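PDB 3VMV: pectate lyase from Bacillus, which probably cleaves polygalacturonate, the backbone of pectin, by the eliminative mechanism of family 1 polysaccharide lyases. Local coordinates for residues V156-S168 with S188-Y200. Residues are numbered along the deposited sequence; the frame is centred on the assembly and turned at random.
Sequences VDMKRNAEYITVS and SLAPDKITYHHNY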
# COMPACT_ATOMS: atom_id res chain seq x y z
N VAL A 156 -2.22 -4.02 1.20
CA VAL A 156 -0.82 -3.62 1.00
C VAL A 156 -0.16 -3.45 2.34
O VAL A 156 -0.58 -2.59 3.15
CB VAL A 156 -0.64 -2.28 0.22
CG1 VAL A 156 0.85 -1.83 0.25
CG2 VAL A 156 -1.13 -2.45 -1.24
N ASP A 157 0.81 -4.33 2.64
CA ASP A 157 1.48 -4.33 3.94
C ASP A 157 2.95 -4.04 3.76
O ASP A 157 3.58 -4.55 2.83
CB ASP A 157 1.36 -5.67 4.67
CG ASP A 157 -0.05 -5.98 5.16
OD1 ASP A 157 -0.91 -5.09 5.21
OD2 ASP A 157 -0.30 -7.18 5.51
N MET A 158 3.50 -3.24 4.67
CA MET A 158 4.93 -2.89 4.66
C MET A 158 5.54 -3.28 5.98
O MET A 158 4.96 -2.98 7.04
CB MET A 158 5.08 -1.38 4.41
CG MET A 158 4.40 -0.99 3.07
SD MET A 158 4.39 0.79 3.00
CE MET A 158 3.19 0.97 1.66
N LYS A 159 6.70 -3.92 5.91
CA LYS A 159 7.33 -4.49 7.10
C LYS A 159 8.84 -4.42 7.00
O LYS A 159 9.40 -4.25 5.90
CB LYS A 159 6.97 -5.99 7.22
CG LYS A 159 5.47 -6.30 7.23
CD LYS A 159 5.20 -7.83 7.27
CE LYS A 159 3.70 -8.13 7.19
NZ LYS A 159 3.45 -9.62 7.13
N ARG A 160 9.49 -4.64 8.15
CA ARG A 160 10.92 -4.98 8.18
C ARG A 160 11.76 -3.96 7.39
O ARG A 160 12.49 -4.29 6.46
CB ARG A 160 11.15 -6.42 7.69
CG ARG A 160 10.47 -7.43 8.66
CD ARG A 160 10.82 -8.85 8.29
NE ARG A 160 10.39 -9.74 9.37
CZ ARG A 160 11.12 -10.08 10.43
NH1 ARG A 160 12.36 -9.63 10.58
NH2 ARG A 160 10.60 -10.88 11.35
N ASN A 161 11.65 -2.71 7.82
CA ASN A 161 12.52 -1.64 7.34
C ASN A 161 12.35 -1.22 5.88
O ASN A 161 13.24 -0.57 5.35
CB ASN A 161 13.97 -2.01 7.62
CG ASN A 161 14.21 -2.22 9.07
OD1 ASN A 161 14.10 -1.28 9.86
ND2 ASN A 161 14.46 -3.46 9.45
N ALA A 162 11.20 -1.52 5.30
CA ALA A 162 10.84 -0.99 3.98
C ALA A 162 10.81 0.53 4.10
O ALA A 162 10.32 1.06 5.09
CB ALA A 162 9.44 -1.51 3.57
N GLU A 163 11.29 1.25 3.08
CA GLU A 163 11.45 2.70 3.22
C GLU A 163 11.32 3.33 1.85
O GLU A 163 11.73 2.73 0.84
CB GLU A 163 12.85 3.03 3.77
CG GLU A 163 13.03 4.44 4.28
CD GLU A 163 14.34 4.57 5.08
OE1 GLU A 163 15.15 3.64 5.01
OE2 GLU A 163 14.56 5.59 5.76
N TYR A 164 10.84 4.58 1.82
CA TYR A 164 10.75 5.38 0.59
C TYR A 164 9.73 4.77 -0.35
O TYR A 164 10.06 4.29 -1.45
CB TYR A 164 12.14 5.58 -0.10
CG TYR A 164 13.15 6.32 0.75
CD1 TYR A 164 13.02 7.67 0.98
CD2 TYR A 164 14.24 5.65 1.32
CE1 TYR A 164 13.93 8.35 1.78
CE2 TYR A 164 15.16 6.31 2.09
CZ TYR A 164 14.99 7.65 2.31
OH TYR A 164 15.89 8.33 3.09
N ILE A 165 8.47 4.78 0.07
CA ILE A 165 7.41 4.05 -0.63
C ILE A 165 6.28 5.02 -0.90
O ILE A 165 5.92 5.80 0.00
CB ILE A 165 6.91 2.91 0.25
CG1 ILE A 165 8.11 2.09 0.73
CG2 ILE A 165 5.86 2.06 -0.51
CD1 ILE A 165 7.79 0.94 1.62
N THR A 166 5.75 5.02 -2.13
CA THR A 166 4.57 5.83 -2.46
C THR A 166 3.47 4.94 -2.97
O THR A 166 3.70 4.15 -3.88
CB THR A 166 4.90 6.89 -3.49
OG1 THR A 166 5.76 7.87 -2.90
CG2 THR A 166 3.63 7.62 -3.97
N VAL A 167 2.29 5.10 -2.39
CA VAL A 167 1.10 4.35 -2.73
C VAL A 167 0.10 5.40 -3.22
O VAL A 167 -0.40 6.21 -2.42
CB VAL A 167 0.57 3.70 -1.46
CG1 VAL A 167 -0.77 2.96 -1.69
CG2 VAL A 167 1.64 2.72 -0.92
N SER A 168 -0.15 5.38 -4.51
CA SER A 168 -0.92 6.46 -5.15
C SER A 168 -1.96 5.96 -6.11
O SER A 168 -1.75 5.01 -6.85
CB SER A 168 0.06 7.42 -5.85
OG SER A 168 0.83 6.76 -6.84
N SER A 188 13.25 -1.50 15.75
CA SER A 188 14.37 -1.76 14.86
C SER A 188 13.98 -2.42 13.55
O SER A 188 14.81 -2.52 12.64
CB SER A 188 15.43 -2.61 15.58
OG SER A 188 15.01 -3.95 15.64
N LEU A 189 12.73 -2.87 13.45
CA LEU A 189 12.24 -3.50 12.22
C LEU A 189 11.21 -2.61 11.53
O LEU A 189 10.65 -3.01 10.52
CB LEU A 189 11.53 -4.81 12.54
CG LEU A 189 12.50 -5.89 13.04
CD1 LEU A 189 11.65 -7.11 13.31
CD2 LEU A 189 13.56 -6.14 11.97
N ALA A 190 10.93 -1.43 12.08
CA ALA A 190 9.86 -0.60 11.49
C ALA A 190 10.21 -0.04 10.12
O ALA A 190 11.31 0.47 9.90
CB ALA A 190 9.57 0.56 12.43
N PRO A 191 9.26 -0.08 9.19
CA PRO A 191 9.39 0.74 7.99
C PRO A 191 9.43 2.23 8.37
O PRO A 191 9.13 2.63 9.51
CB PRO A 191 8.08 0.46 7.24
CG PRO A 191 7.59 -0.90 7.78
CD PRO A 191 7.97 -0.78 9.26
N ASP A 192 9.70 3.06 7.35
CA ASP A 192 9.64 4.50 7.51
C ASP A 192 9.44 5.14 6.15
O ASP A 192 9.75 4.54 5.13
CB ASP A 192 10.95 5.02 8.08
CG ASP A 192 10.84 6.40 8.70
OD1 ASP A 192 11.89 7.08 8.88
OD2 ASP A 192 9.74 6.86 9.05
N LYS A 193 8.94 6.38 6.15
CA LYS A 193 8.92 7.23 4.96
C LYS A 193 7.99 6.67 3.85
O LYS A 193 8.41 6.20 2.75
CB LYS A 193 10.34 7.53 4.47
CG LYS A 193 11.19 8.23 5.54
CD LYS A 193 12.54 8.55 4.92
CE LYS A 193 13.55 8.93 5.97
NZ LYS A 193 13.91 7.76 6.82
N ILE A 194 6.70 6.70 4.18
CA ILE A 194 5.63 6.22 3.27
C ILE A 194 4.67 7.38 2.95
O ILE A 194 4.21 8.06 3.86
CB ILE A 194 4.79 5.13 3.97
CG1 ILE A 194 5.66 4.21 4.84
CG2 ILE A 194 3.87 4.37 2.99
CD1 ILE A 194 6.65 3.33 4.01
N THR A 195 4.32 7.54 1.68
CA THR A 195 3.31 8.50 1.24
C THR A 195 2.13 7.72 0.68
O THR A 195 2.31 6.83 -0.17
CB THR A 195 3.90 9.32 0.08
OG1 THR A 195 5.05 10.03 0.54
CG2 THR A 195 2.87 10.33 -0.49
N TYR A 196 0.92 8.14 1.06
CA TYR A 196 -0.29 7.67 0.43
C TYR A 196 -1.03 8.88 -0.12
O TYR A 196 -1.36 9.78 0.63
CB TYR A 196 -1.22 6.99 1.44
CG TYR A 196 -0.66 5.78 2.15
CD1 TYR A 196 -0.95 4.51 1.70
CD2 TYR A 196 0.13 5.92 3.27
CE1 TYR A 196 -0.43 3.39 2.39
CE2 TYR A 196 0.64 4.79 3.95
CZ TYR A 196 0.33 3.54 3.48
OH TYR A 196 0.86 2.45 4.16
N HIS A 197 -1.31 8.89 -1.42
CA HIS A 197 -2.10 9.99 -1.96
C HIS A 197 -3.01 9.57 -3.08
O HIS A 197 -2.72 8.65 -3.86
CB HIS A 197 -1.18 11.19 -2.37
CG HIS A 197 -0.41 10.99 -3.64
ND1 HIS A 197 -0.91 11.38 -4.87
CD2 HIS A 197 0.81 10.46 -3.87
CE1 HIS A 197 -0.01 11.09 -5.81
NE2 HIS A 197 1.04 10.52 -5.22
N HIS A 198 -4.16 10.23 -3.15
CA HIS A 198 -5.14 9.98 -4.22
C HIS A 198 -5.63 8.56 -4.31
O HIS A 198 -5.97 8.09 -5.37
CB HIS A 198 -4.62 10.50 -5.57
CG HIS A 198 -4.54 11.99 -5.63
ND1 HIS A 198 -3.39 12.69 -5.30
CD2 HIS A 198 -5.48 12.91 -5.91
CE1 HIS A 198 -3.63 13.98 -5.44
NE2 HIS A 198 -4.88 14.15 -5.81
N ASN A 199 -5.69 7.88 -3.17
CA ASN A 199 -6.32 6.56 -3.16
C ASN A 199 -7.78 6.65 -2.76
O ASN A 199 -8.19 7.58 -2.04
CB ASN A 199 -5.62 5.63 -2.15
CG ASN A 199 -4.14 5.46 -2.43
OD1 ASN A 199 -3.73 4.76 -3.36
ND2 ASN A 199 -3.29 6.17 -1.65
N TYR A 200 -8.52 5.63 -3.15
CA TYR A 200 -9.89 5.43 -2.70
C TYR A 200 -9.87 4.27 -1.71
O TYR A 200 -9.41 3.16 -2.06
CB TYR A 200 -10.70 4.99 -3.91
CG TYR A 200 -12.19 4.86 -3.75
CD1 TYR A 200 -12.95 5.84 -3.09
CD2 TYR A 200 -12.87 3.78 -4.31
CE1 TYR A 200 -14.33 5.73 -3.01
CE2 TYR A 200 -14.25 3.68 -4.21
CZ TYR A 200 -14.96 4.65 -3.59
OH TYR A 200 -16.35 4.58 -3.50
O HOH W 1 0.76 -0.24 3.90
O HOH W 2 14.42 5.93 8.55
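Ile165 to Ser168 pair in parallel with Ile194 to His197, two strands from successive turns of a right-handed parallel beta-helix, with their axes 4.7 Å apart. The ladder is regular: Thr195 N reaches Ile165 O at 2.9 Å, and Val167 N reaches Thr195 O at 2.8 Å. Val167 O accepts from His197 N and from Asn199 ND2, 3.0 Å away and well above the carbonyl plane.

Paired residues share a face: Ile165 matches Ile194 and Thr166 matches Thr195, whereas Val167 sits beside Tyr196 and Ser168 beside His197. On the face turned into the coil, Ile165 and Ile194 lie flank to flank, CD1 to CD1 3.6 Å. Met158, from the preceding strand, points the other way and brings SD within 3.5 Å of Ile194 CD1. Val167 CB meets the Tyr196 ring obliquely, while a water joins that tyrosine's OH to Val156 O. On the other face Ser168 CB makes an off-centre CH-pi contact over the His197 ring, 3.7 Å from its centroid.

At the corner, Lys193 lies alongside both Tyr164 and Glu163. Its chain runs extended until a final bend (chi4 69°) lets NZ form salt bridges with Glu163 OE2 across the contact and with Asp192 OD1, 3.0 Å away and out of the carboxylate plane. A methionine in its place would probably leave the two neighbouring carboxylates without the positive charge that offsets their mutual repulsion. Asp192 also holds Asp215 N through OD2, continuing the link toward the next turn. Such stacked, in-register coils, with aligned aliphatic side chains inside, are characteristic of the pectate lyase beta-helix.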